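Local coordinates for protein RmpD (Hexulose-6-phosphate synthase) (Streptococcus mutans, PDB 3EXR) that is a dimeric TIM-barrel protein of the orotidine 5'-phosphate decarboxylase / HUMPS family, at residues G19-A24 with R53-D58; V25-E30 with R197-A202; P95-A100 with I114-Y119; D125-W130 with K162-M167. All blocks are in the same frame, centred on the assembly; numbering follows the deposited sequence.

Contact 1: residues G19-A24 with R53-D58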
loop_
_atom_site.group_PDB
_atom_site.type_symbol
_atom_site.label_atom_id
_atom_site.label_comp_id
_atom_site.label_asym_id
_atom_site.label_seq_id
_atom_site.Cartn_x
_atom_site.Cartn_y
_atom_site.Cartn_z
ATOM N N GLY A 19 10.386 0.471 -17.853
ATOM C CA GLY A 19 9.178 1.178 -18.314
ATOM C C GLY A 19 8.991 2.519 -17.620
ATOM O O GLY A 19 8.609 3.537 -18.235
ATOM N N ALA A 20 9.260 2.532 -16.304
ATOM C CA ALA A 20 9.170 3.777 -15.513
ATOM C C ALA A 20 10.193 4.805 -15.973
ATOM O O ALA A 20 9.875 5.979 -16.167
ATOM C CB ALA A 20 9.386 3.497 -14.024
ATOM N N ILE A 21 11.436 4.372 -16.149
ATOM C CA ILE A 21 12.503 5.314 -16.501
ATOM C C ILE A 21 12.273 5.837 -17.916
ATOM O O ILE A 21 12.378 7.037 -18.168
ATOM C CB ILE A 21 13.892 4.664 -16.346
ATOM C CG1 ILE A 21 14.150 4.312 -14.857
ATOM C CG2 ILE A 21 14.996 5.583 -16.893
ATOM C CD1 ILE A 21 15.422 3.542 -14.598
ATOM N N THR A 22 11.893 4.951 -18.822
ATOM C CA THR A 22 11.698 5.395 -20.213
ATOM C C THR A 22 10.543 6.384 -20.300
ATOM O O THR A 22 10.641 7.397 -20.968
ATOM C CB THR A 22 11.513 4.211 -21.154
ATOM O OG1 THR A 22 12.709 3.432 -21.154
ATOM C CG2 THR A 22 11.290 4.654 -22.587
ATOM N N ALA A 23 9.454 6.094 -19.599
ATOM C CA ALA A 23 8.293 7.003 -19.620
ATOM C C ALA A 23 8.648 8.355 -18.981
ATOM O O ALA A 23 8.276 9.434 -19.498
ATOM C CB ALA A 23 7.100 6.382 -18.924
ATOM N N ALA A 24 9.354 8.320 -17.851
ATOM C CA ALA A 24 9.761 9.547 -17.151
ATOM C C ALA A 24 10.609 10.455 -18.009
ATOM O O ALA A 24 10.372 11.668 -18.074
ATOM C CB ALA A 24 10.520 9.216 -15.882
ATOM N N ARG A 53 15.286 11.462 -9.089
ATOM C CA ARG A 53 15.847 12.686 -8.525
ATOM C C ARG A 53 17.095 13.131 -9.266
ATOM O O ARG A 53 17.278 14.309 -9.516
ATOM C CB ARG A 53 16.097 12.528 -7.037
ATOM C CG ARG A 53 16.807 13.702 -6.356
ATOM C CD ARG A 53 16.170 15.044 -6.584
ATOM N NE ARG A 53 14.953 15.124 -5.795
ATOM C CZ ARG A 53 13.852 15.782 -6.129
ATOM N NH1 ARG A 53 13.774 16.403 -7.291
ATOM N NH2 ARG A 53 12.807 15.760 -5.306
ATOM N N SER A 54 17.924 12.175 -9.651
ATOM C CA SER A 54 19.131 12.443 -10.420
ATOM C C SER A 54 18.790 13.000 -11.827
ATOM O O SER A 54 19.411 13.955 -12.315
ATOM C CB SER A 54 19.933 11.143 -10.518
ATOM O OG SER A 54 21.151 11.347 -11.186
ATOM N N LEU A 55 17.819 12.386 -12.490
ATOM C CA LEU A 55 17.405 12.851 -13.795
ATOM C C LEU A 55 16.736 14.225 -13.744
ATOM O O LEU A 55 16.848 14.993 -14.715
ATOM C CB LEU A 55 16.426 11.847 -14.420
ATOM C CG LEU A 55 17.042 10.514 -14.869
ATOM C CD1 LEU A 55 15.956 9.462 -15.111
ATOM C CD2 LEU A 55 17.842 10.759 -16.129
ATOM N N PHE A 56 16.033 14.502 -12.636
ATOM C CA PHE A 56 15.176 15.695 -12.492
ATOM C C PHE A 56 15.402 16.409 -11.144
ATOM O O PHE A 56 14.600 16.283 -10.204
ATOM C CB PHE A 56 13.723 15.278 -12.699
ATOM C CG PHE A 56 13.465 14.672 -14.043
ATOM C CD1 PHE A 56 13.435 15.455 -15.195
ATOM C CD2 PHE A 56 13.269 13.302 -14.180
ATOM C CE1 PHE A 56 13.224 14.879 -16.443
ATOM C CE2 PHE A 56 13.059 12.749 -15.419
ATOM C CZ PHE A 56 13.025 13.525 -16.541
ATOM N N PRO A 57 16.533 17.101 -11.007
ATOM C CA PRO A 57 16.941 17.687 -9.720
ATOM C C PRO A 57 15.924 18.667 -9.132
ATOM O O PRO A 57 15.840 18.794 -7.906
ATOM C CB PRO A 57 18.259 18.415 -10.048
ATOM C CG PRO A 57 18.432 18.324 -11.552
ATOM C CD PRO A 57 17.561 17.264 -12.058
ATOM N N ASP A 58 15.139 19.304 -9.993
ATOM C CA ASP A 58 14.278 20.400 -9.557
ATOM C C ASP A 58 12.788 20.130 -9.803
ATOM O O ASP A 58 11.975 21.054 -9.815
ATOM C CB ASP A 58 14.745 21.700 -10.220
ATOM C CG ASP A 58 16.210 22.056 -9.867
ATOM O OD1 ASP A 58 16.622 21.974 -8.686
ATOM O OD2 ASP A 58 16.992 22.436 -10.759
#
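Just past the end of helix 47-55, the F56 ring reaches across to A24 of helix 17-27, where two outer helices of a TIM barrel lie side by side. Helix 17-27 follows the first strand of the barrel, and helix 47-55 follows the second. F56 is the first residue beyond its helix to leave helical backbone angles, and its CB is directed toward helix 17-27. CG stands beside the backbone N, on the far side from the carbonyl carbon (chi1 -60°). This carries the ring out to the backbone of A24. The ring meets the A24 carbonyl obliquely, with F56 CZ 3.6 Å from A24 O. No hydrogen bond crosses between the segments. The ring also touches N29.

The second meeting is looser and more exposed. L55 also directs its CB toward helix 17-27, and a methyl of I21 faces it. A24 packs on L52 and L12 too, and I21 on L48 and V51, so the same helix face continues past this contact. R53 forms a salt bridge with D84. The apolar touches are light: I21 CG2 lies 4.4 Å from L55 CD1, and A24 CB lies 4.4 Å from F56 CE2.

Contact 2: residues V25-E30 with R197-A202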
loop_
_atom_site.group_PDB
_atom_site.type_symbol
_atom_site.label_atom_id
_atom_site.label_comp_id
_atom_site.label_asym_id
_atom_site.label_seq_id
_atom_site.Cartn_x
_atom_site.Cartn_y
_atom_site.Cartn_z
ATOM N N VAL A 25 11.578 9.869 -18.688
ATOM C CA VAL A 25 12.452 10.648 -19.569
ATOM C C VAL A 25 11.664 11.255 -20.736
ATOM O O VAL A 25 11.958 12.364 -21.163
ATOM C CB VAL A 25 13.660 9.802 -20.045
ATOM C CG1 VAL A 25 14.466 10.540 -21.141
ATOM C CG2 VAL A 25 14.567 9.496 -18.868
ATOM N N SER A 26 10.646 10.542 -21.223
ATOM C CA SER A 26 9.844 11.023 -22.363
ATOM C C SER A 26 9.040 12.279 -22.081
ATOM O O SER A 26 8.773 13.044 -23.007
ATOM C CB SER A 26 8.921 9.919 -22.902
ATOM O OG SER A 26 7.809 9.664 -22.049
ATOM N N VAL A 27 8.592 12.459 -20.831
ATOM C CA VAL A 27 7.707 13.572 -20.466
ATOM C C VAL A 27 8.237 14.522 -19.395
ATOM O O VAL A 27 7.660 15.586 -19.168
ATOM C CB VAL A 27 6.287 13.107 -20.017
ATOM C CG1 VAL A 27 5.587 12.323 -21.084
ATOM C CG2 VAL A 27 6.309 12.338 -18.715
ATOM N N GLY A 28 9.327 14.145 -18.744
ATOM C CA GLY A 28 9.817 14.845 -17.563
ATOM C C GLY A 28 9.924 16.352 -17.678
ATOM O O GLY A 28 9.487 17.084 -16.802
ATOM N N ASN A 29 10.485 16.825 -18.776
ATOM C CA ASN A 29 10.698 18.250 -18.940
ATOM C C ASN A 29 9.400 19.040 -19.059
ATOM O O ASN A 29 9.372 20.253 -18.835
ATOM C CB ASN A 29 11.579 18.501 -20.161
ATOM C CG ASN A 29 13.031 18.130 -19.922
ATOM O OD1 ASN A 29 13.463 17.883 -18.774
ATOM N ND2 ASN A 29 13.809 18.105 -21.004
ATOM N N GLU A 30 8.329 18.351 -19.428
ATOM C CA GLU A 30 7.057 19.000 -19.698
ATOM C C GLU A 30 6.079 18.981 -18.536
ATOM O O GLU A 30 5.044 19.643 -18.596
ATOM C CB GLU A 30 6.399 18.369 -20.917
ATOM C CG GLU A 30 7.261 18.388 -22.175
ATOM C CD GLU A 30 7.597 19.794 -22.669
ATOM O OE1 GLU A 30 6.776 20.723 -22.491
ATOM O OE2 GLU A 30 8.702 19.962 -23.244
ATOM N N ARG A 197 -0.769 6.825 -18.544
ATOM C CA ARG A 197 -0.562 6.206 -19.857
ATOM C C ARG A 197 -1.130 7.000 -21.033
ATOM O O ARG A 197 -0.588 6.957 -22.129
ATOM C CB ARG A 197 -1.104 4.775 -19.836
ATOM C CG ARG A 197 -0.295 3.830 -18.910
ATOM C CD ARG A 197 -0.908 2.445 -18.860
ATOM N NE ARG A 197 -0.402 1.572 -19.922
ATOM C CZ ARG A 197 -1.058 0.512 -20.406
ATOM N NH1 ARG A 197 -2.253 0.182 -19.922
ATOM N NH2 ARG A 197 -0.511 -0.228 -21.373
ATOM N N GLY A 198 -2.199 7.753 -20.799
ATOM C CA GLY A 198 -2.764 8.649 -21.811
ATOM C C GLY A 198 -1.709 9.575 -22.383
ATOM O O GLY A 198 -1.698 9.849 -23.590
ATOM N N ILE A 199 -0.808 10.053 -21.531
ATOM C CA ILE A 199 0.301 10.865 -22.005
ATOM C C ILE A 199 1.551 10.055 -22.370
ATOM O O ILE A 199 2.182 10.319 -23.389
ATOM C CB ILE A 199 0.616 11.976 -20.994
ATOM C CG1 ILE A 199 -0.505 13.019 -21.000
ATOM C CG2 ILE A 199 1.906 12.638 -21.317
ATOM C CD1 ILE A 199 -0.363 14.005 -19.920
ATOM N N THR A 200 1.935 9.084 -21.558
ATOM C CA THR A 200 3.236 8.429 -21.785
ATOM C C THR A 200 3.201 7.423 -22.926
ATOM O O THR A 200 4.237 7.107 -23.472
ATOM C CB THR A 200 3.781 7.737 -20.516
ATOM O OG1 THR A 200 2.847 6.750 -20.087
ATOM C CG2 THR A 200 3.976 8.735 -19.402
ATOM N N GLU A 201 2.010 6.956 -23.294
ATOM C CA GLU A 201 1.841 6.060 -24.460
ATOM C C GLU A 201 1.408 6.791 -25.719
ATOM O O GLU A 201 1.098 6.147 -26.729
ATOM C CB GLU A 201 0.815 4.962 -24.148
ATOM C CG GLU A 201 1.261 3.999 -23.079
ATOM C CD GLU A 201 0.257 2.896 -22.810
ATOM O OE1 GLU A 201 -0.909 2.932 -23.287
ATOM O OE2 GLU A 201 0.639 1.962 -22.101
ATOM N N ALA A 202 1.357 8.116 -25.663
ATOM C CA ALA A 202 0.957 8.906 -26.833
ATOM C C ALA A 202 2.059 8.850 -27.870
ATOM O O ALA A 202 3.188 8.470 -27.558
ATOM C CB ALA A 202 0.624 10.366 -26.455
HETATM O O HOH W 1 6.844 7.306 -22.967
#
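V27 meets I199 and T200 through one methyl group, CG1. V27 has the most surface buried here, followed by T200 and then I199. V27 directs its CB toward segment 197-202. A chi1 of -59° sets CG1 on the N side of the residue, and this branch does the touching. V27 CG1 sits 3.7 Å from I199 CG2. The two side chains cross at a slant, and a methyl of each does the touching.

T200 comes next to the same valine methyl. T200 CG2 is 4.3 Å from V27 CG1, a lighter touch. The hydroxyl does not take part in it: T200 OG1 makes a weak hydrogen bond to the backbone O of G196.

The protein is a TIM barrel, and this contact lies where its ring of outer elements closes. Helix 17-27 follows the first strand, and the short helix 197-200 follows the last strand, 192-195. V10 of the first strand touches both V27 and T200. Helix 205-220 also borders the contact: P205 touches V27, and A209 touches I199. E30 forms a salt bridge with R210 of that helix.

No direct hydrogen bond spans the segments, but a water adds a polar link beside the methyl groups. It donates to S26 OG at 2.7 Å and to T200 O at 2.7 Å. The serine hydroxyl is also bonded to the backbone O of A23, about one turn earlier in helix 17-27.

Contact 3: residues P95-A100 with I114-Y119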
loop_
_atom_site.group_PDB
_atom_site.type_symbol
_atom_site.label_atom_id
_atom_site.label_comp_id
_atom_site.label_asym_id
_atom_site.label_seq_id
_atom_site.Cartn_x
_atom_site.Cartn_y
_atom_site.Cartn_z
ATOM N N PRO A 95 -1.707 8.459 14.184
ATOM C CA PRO A 95 -0.288 8.317 14.577
ATOM C C PRO A 95 0.662 7.899 13.437
ATOM O O PRO A 95 1.754 8.457 13.307
ATOM C CB PRO A 95 -0.338 7.284 15.706
ATOM C CG PRO A 95 -1.724 7.430 16.271
ATOM C CD PRO A 95 -2.591 7.689 15.087
ATOM N N THR A 96 0.227 6.966 12.603
ATOM C CA THR A 96 1.035 6.557 11.445
ATOM C C THR A 96 1.259 7.744 10.479
ATOM O O THR A 96 2.384 7.997 10.008
ATOM C CB THR A 96 0.344 5.414 10.713
ATOM O OG1 THR A 96 0.382 4.233 11.519
ATOM C CG2 THR A 96 1.029 5.112 9.385
ATOM N N MET A 97 0.181 8.471 10.163
ATOM C CA MET A 97 0.305 9.636 9.262
ATOM C C MET A 97 1.186 10.741 9.857
ATOM O O MET A 97 2.010 11.318 9.155
ATOM C CB MET A 97 -1.053 10.215 8.880
ATOM C CG MET A 97 -1.917 9.300 8.019
ATOM S SD MET A 97 -3.376 10.198 7.538
ATOM C CE MET A 97 -4.249 8.993 6.506
ATOM N N LYS A 98 1.034 11.013 11.152
ATOM C CA LYS A 98 1.905 12.003 11.808
ATOM C C LYS A 98 3.362 11.561 11.798
ATOM O O LYS A 98 4.258 12.378 11.557
ATOM C CB LYS A 98 1.479 12.256 13.257
ATOM C CG LYS A 98 0.347 13.216 13.435
ATOM C CD LYS A 98 0.202 13.564 14.938
ATOM C CE LYS A 98 -1.017 14.485 15.189
ATOM N NZ LYS A 98 -1.748 14.179 16.490
ATOM N N ALA A 99 3.620 10.281 12.059
ATOM C CA ALA A 99 5.009 9.808 12.079
ATOM C C ALA A 99 5.652 9.949 10.698
ATOM O O ALA A 99 6.823 10.308 10.584
ATOM C CB ALA A 99 5.092 8.356 12.557
ATOM N N ALA A 100 4.861 9.703 9.650
ATOM C CA ALA A 100 5.333 9.803 8.279
ATOM C C ALA A 100 5.610 11.262 7.952
ATOM O O ALA A 100 6.670 11.589 7.409
ATOM C CB ALA A 100 4.305 9.227 7.320
ATOM N N ILE A 114 2.998 14.720 3.180
ATOM C CA ILE A 114 2.171 13.535 3.033
ATOM C C ILE A 114 0.906 13.890 2.237
ATOM O O ILE A 114 0.351 15.009 2.338
ATOM C CB ILE A 114 1.834 12.935 4.422
ATOM C CG1 ILE A 114 3.123 12.632 5.187
ATOM C CG2 ILE A 114 0.952 11.690 4.313
ATOM C CD1 ILE A 114 4.086 11.699 4.518
ATOM N N GLN A 115 0.481 12.932 1.414
ATOM C CA GLN A 115 -0.769 13.016 0.653
ATOM C C GLN A 115 -1.621 11.812 1.024
ATOM O O GLN A 115 -1.121 10.696 1.044
ATOM C CB GLN A 115 -0.485 12.947 -0.853
ATOM C CG GLN A 115 0.568 13.913 -1.396
ATOM C CD GLN A 115 0.749 13.745 -2.890
ATOM O OE1 GLN A 115 1.132 12.652 -3.332
ATOM N NE2 GLN A 115 0.401 14.785 -3.677
ATOM N N VAL A 116 -2.913 12.032 1.253
ATOM C CA VAL A 116 -3.830 10.953 1.581
ATOM C C VAL A 116 -4.512 10.431 0.302
ATOM O O VAL A 116 -5.253 11.137 -0.399
ATOM C CB VAL A 116 -4.912 11.366 2.570
ATOM C CG1 VAL A 116 -5.772 10.149 2.949
ATOM C CG2 VAL A 116 -4.295 11.944 3.846
ATOM N N GLU A 117 -4.276 9.152 0.031
ATOM C CA GLU A 117 -4.911 8.409 -1.057
ATOM C C GLU A 117 -6.296 7.931 -0.643
ATOM O O GLU A 117 -6.436 7.200 0.328
ATOM C CB GLU A 117 -4.018 7.225 -1.477
ATOM C CG GLU A 117 -2.931 7.610 -2.495
ATOM C CD GLU A 117 -3.428 7.753 -3.933
ATOM O OE1 GLU A 117 -4.647 7.652 -4.159
ATOM O OE2 GLU A 117 -2.599 7.966 -4.841
ATOM N N LEU A 118 -7.313 8.390 -1.366
ATOM C CA LEU A 118 -8.714 8.177 -0.998
ATOM C C LEU A 118 -9.272 6.943 -1.672
ATOM O O LEU A 118 -9.445 6.931 -2.896
ATOM C CB LEU A 118 -9.537 9.422 -1.340
ATOM C CG LEU A 118 -9.114 10.715 -0.645
ATOM C CD1 LEU A 118 -9.930 11.878 -1.160
ATOM C CD2 LEU A 118 -9.269 10.649 0.861
ATOM N N TYR A 119 -9.483 5.895 -0.861
ATOM C CA TYR A 119 -10.102 4.641 -1.278
ATOM C C TYR A 119 -11.161 4.221 -0.272
ATOM O O TYR A 119 -10.979 4.371 0.937
ATOM C CB TYR A 119 -9.059 3.522 -1.386
ATOM C CG TYR A 119 -8.192 3.642 -2.630
ATOM C CD1 TYR A 119 -8.506 2.948 -3.790
ATOM C CD2 TYR A 119 -7.102 4.517 -2.675
ATOM C CE1 TYR A 119 -7.735 3.061 -4.921
ATOM C CE2 TYR A 119 -6.335 4.657 -3.819
ATOM C CZ TYR A 119 -6.653 3.920 -4.941
ATOM O OH TYR A 119 -5.890 4.022 -6.085
#
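M97 leaves its helix with CG anti to C (chi1 -67°), and the chain stays extended past CG through both later torsions (chi2 -174°, chi3 179°). Its CB is not aimed at the strand, but the long straight chain brings CE to V116. There the two side chains cross at about a right angle. The methyl lies across both branches of the valine, with M97 CE 4.0 Å from V116 CG2 and 4.0 Å from V116 CG1.

A100 and I114 come closer together. A100 directs its CB toward the strand, and I114 directs its CB toward the helix. The terminal methyl of I114 comes up to the alanine, with A100 CB 3.7 Å from I114 CD1. The same I114 CD1 also lies 3.8 Å from A100 C, so it rests against the helix backbone.

Helix 94-107 and strand 113-117 belong to one beta-alpha-beta unit of the TIM barrel, which starts at strand 85-89. The axes of the short segments approach to 9.5 Å and run roughly antiparallel. I114 and V116 face outward to the helix layer. Q115 and E117 lie on the other side of the strand, toward the barrel interior. W130 and I135 cover M97 and V116 further.

All four touching residues are buried. Methyl contacts with no directional bond hold the helix against the strand, whose backbone bonds go to strands 85-89 and 137-141.

Contact 4: residues D125-W130 with K162-M167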
loop_
_atom_site.group_PDB
_atom_site.type_symbol
_atom_site.label_atom_id
_atom_site.label_comp_id
_atom_site.label_asym_id
_atom_site.label_seq_id
_atom_site.Cartn_x
_atom_site.Cartn_y
_atom_site.Cartn_z
ATOM N N ASP A 125 -15.289 13.513 8.540
ATOM C CA ASP A 125 -14.784 13.572 9.908
ATOM C C ASP A 125 -13.339 13.066 9.948
ATOM O O ASP A 125 -12.481 13.680 10.587
ATOM C CB ASP A 125 -15.695 12.800 10.871
ATOM C CG ASP A 125 -17.085 13.419 10.958
ATOM O OD1 ASP A 125 -17.192 14.666 10.991
ATOM O OD2 ASP A 125 -18.101 12.715 10.946
ATOM N N GLN A 126 -13.061 11.995 9.213
ATOM C CA GLN A 126 -11.681 11.520 9.061
ATOM C C GLN A 126 -10.828 12.586 8.373
ATOM O O GLN A 126 -9.715 12.889 8.819
ATOM C CB GLN A 126 -11.646 10.207 8.272
ATOM C CG GLN A 126 -12.284 9.011 8.970
ATOM C CD GLN A 126 -12.371 7.773 8.070
ATOM O OE1 GLN A 126 -12.442 7.885 6.852
ATOM N NE2 GLN A 126 -12.366 6.593 8.678
ATOM N N ALA A 127 -11.347 13.164 7.287
ATOM C CA ALA A 127 -10.594 14.182 6.561
ATOM C C ALA A 127 -10.191 15.337 7.470
ATOM O O ALA A 127 -9.074 15.833 7.385
ATOM C CB ALA A 127 -11.378 14.682 5.347
ATOM N N GLN A 128 -11.069 15.740 8.391
ATOM C CA GLN A 128 -10.706 16.835 9.298
ATOM C C GLN A 128 -9.586 16.386 10.254
ATOM O O GLN A 128 -8.729 17.171 10.632
ATOM C CB GLN A 128 -11.942 17.354 10.064
ATOM C CG GLN A 128 -11.675 18.570 10.937
ATOM C CD GLN A 128 -11.292 19.794 10.124
ATOM O OE1 GLN A 128 -12.013 20.183 9.197
ATOM N NE2 GLN A 128 -10.139 20.376 10.423
ATOM N N GLN A 129 -9.582 15.110 10.629
ATOM C CA GLN A 129 -8.502 14.579 11.455
ATOM C C GLN A 129 -7.151 14.654 10.724
ATOM O O GLN A 129 -6.141 14.989 11.329
ATOM C CB GLN A 129 -8.800 13.155 11.894
ATOM C CG GLN A 129 -9.961 13.024 12.844
ATOM C CD GLN A 129 -10.048 11.606 13.297
ATOM O OE1 GLN A 129 -9.190 11.147 14.057
ATOM N NE2 GLN A 129 -11.026 10.877 12.781
ATOM N N TRP A 130 -7.148 14.403 9.409
ATOM C CA TRP A 130 -5.912 14.518 8.652
ATOM C C TRP A 130 -5.413 15.965 8.699
ATOM O O TRP A 130 -4.250 16.209 8.991
ATOM C CB TRP A 130 -6.060 14.038 7.175
ATOM C CG TRP A 130 -6.695 12.677 7.035
ATOM C CD1 TRP A 130 -6.576 11.623 7.888
ATOM C CD2 TRP A 130 -7.558 12.244 5.982
ATOM N NE1 TRP A 130 -7.325 10.562 7.441
ATOM C CE2 TRP A 130 -7.955 10.925 6.280
ATOM C CE3 TRP A 130 -8.075 12.862 4.827
ATOM C CZ2 TRP A 130 -8.804 10.190 5.448
ATOM C CZ3 TRP A 130 -8.940 12.138 4.021
ATOM C CH2 TRP A 130 -9.293 10.819 4.332
ATOM N N LYS A 162 -14.982 19.389 -4.588
ATOM C CA LYS A 162 -15.255 20.747 -4.144
ATOM C C LYS A 162 -15.266 20.874 -2.627
ATOM O O LYS A 162 -14.714 21.834 -2.084
ATOM C CB LYS A 162 -16.583 21.236 -4.721
ATOM C CG LYS A 162 -16.498 21.560 -6.179
ATOM C CD LYS A 162 -17.871 21.564 -6.822
ATOM C CE LYS A 162 -17.795 21.826 -8.313
ATOM N NZ LYS A 162 -19.169 22.004 -8.965
ATOM N N LYS A 163 -15.872 19.900 -1.960
ATOM C CA LYS A 163 -15.984 19.942 -0.501
ATOM C C LYS A 163 -14.634 19.794 0.182
ATOM O O LYS A 163 -14.359 20.468 1.170
ATOM C CB LYS A 163 -16.966 18.887 -0.003
ATOM C CG LYS A 163 -17.153 18.856 1.539
ATOM C CD LYS A 163 -17.657 20.186 2.113
ATOM C CE LYS A 163 -18.738 19.984 3.193
ATOM N NZ LYS A 163 -18.269 19.305 4.432
ATOM N N LEU A 164 -13.790 18.901 -0.329
ATOM C CA LEU A 164 -12.446 18.760 0.226
ATOM C C LEU A 164 -11.615 20.031 0.072
ATOM O O LEU A 164 -10.887 20.424 0.979
ATOM C CB LEU A 164 -11.727 17.575 -0.405
ATOM C CG LEU A 164 -12.237 16.188 -0.112
ATOM C CD1 LEU A 164 -11.576 15.228 -1.081
ATOM C CD2 LEU A 164 -11.960 15.765 1.351
ATOM N N ILE A 165 -11.759 20.696 -1.073
ATOM C CA ILE A 165 -11.052 21.945 -1.334
ATOM C C ILE A 165 -11.532 22.995 -0.316
ATOM O O ILE A 165 -10.723 23.705 0.285
ATOM C CB ILE A 165 -11.284 22.433 -2.797
ATOM C CG1 ILE A 165 -10.526 21.530 -3.783
ATOM C CG2 ILE A 165 -10.874 23.901 -2.956
ATOM C CD1 ILE A 165 -10.889 21.692 -5.265
ATOM N N GLU A 166 -12.848 23.039 -0.097
ATOM C CA GLU A 166 -13.411 24.030 0.816
ATOM C C GLU A 166 -12.962 23.788 2.252
ATOM O O GLU A 166 -12.757 24.730 3.005
ATOM C CB GLU A 166 -14.925 24.098 0.689
ATOM C CG GLU A 166 -15.380 24.950 -0.508
ATOM C CD GLU A 166 -14.465 26.157 -0.833
ATOM O OE1 GLU A 166 -13.790 26.160 -1.902
ATOM O OE2 GLU A 166 -14.435 27.123 -0.039
ATOM N N MET A 167 -12.754 22.523 2.615
ATOM C CA MET A 167 -12.221 22.166 3.941
ATOM C C MET A 167 -10.775 22.615 4.137
ATOM O O MET A 167 -10.300 22.673 5.262
ATOM C CB MET A 167 -12.298 20.649 4.151
ATOM C CG MET A 167 -13.698 20.144 4.381
ATOM S SD MET A 167 -13.745 18.371 4.670
ATOM C CE MET A 167 -13.178 18.278 6.316
HETATM O O HOH W 2 -11.852 22.269 7.548
#
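A127 and Q128 of helix 124-132 meet L164 and M167 of helix 155-167 on the outer layer of the TIM barrel. The two helices follow the fifth and sixth barrel strands. Their short segments run in roughly the same direction, crossing at -37° with axes 11.2 Å apart.

A127 is buried and directs its CB toward the other helix. That methyl meets two side-chain ends, with A127 CB 4.1 Å from M167 CE and 4.2 Å from L164 CD2. Y124, about one turn back, also touches L164 and M167.

Q128 follows at the exposed border. Its chain bends at chi2 (65°), which brings the amide over to M167. The two side chains meet at a slant, and Q128 OE1 lies 3.6 Å from M167 CE. The other end of the amide is held within its own helix, where NE2 bonds to D132 OD1. Further along, W130 packs on F169.

M167 has the largest share of buried surface, and its backbone also takes part. A water donates to both helices, at 2.7 Å to Q128 OE1 and 2.8 Å to M167 O.

From the N terminus, helix 17-27 serves both contact 1 and contact 2. Contact 1 closes a loop to the end of helix 47-55. Contact 2 closes a much longer one to helix 197-200, joining the first and last units of the barrel. These loops cross, and the contacts touch where F56 packs on G28 and A23 on T200. Contacts 3 and 4 both nest inside the loop of contact 2. Contact 3 closes within one beta-alpha-beta unit. Contact 4 follows it in series and ties two later outer helices. Contacts 3 and 4 touch each other, for example through L118 and L164. Contacts 1 and 4 lie on opposite sides of the chain's centre, with their centres about 32 Å apart.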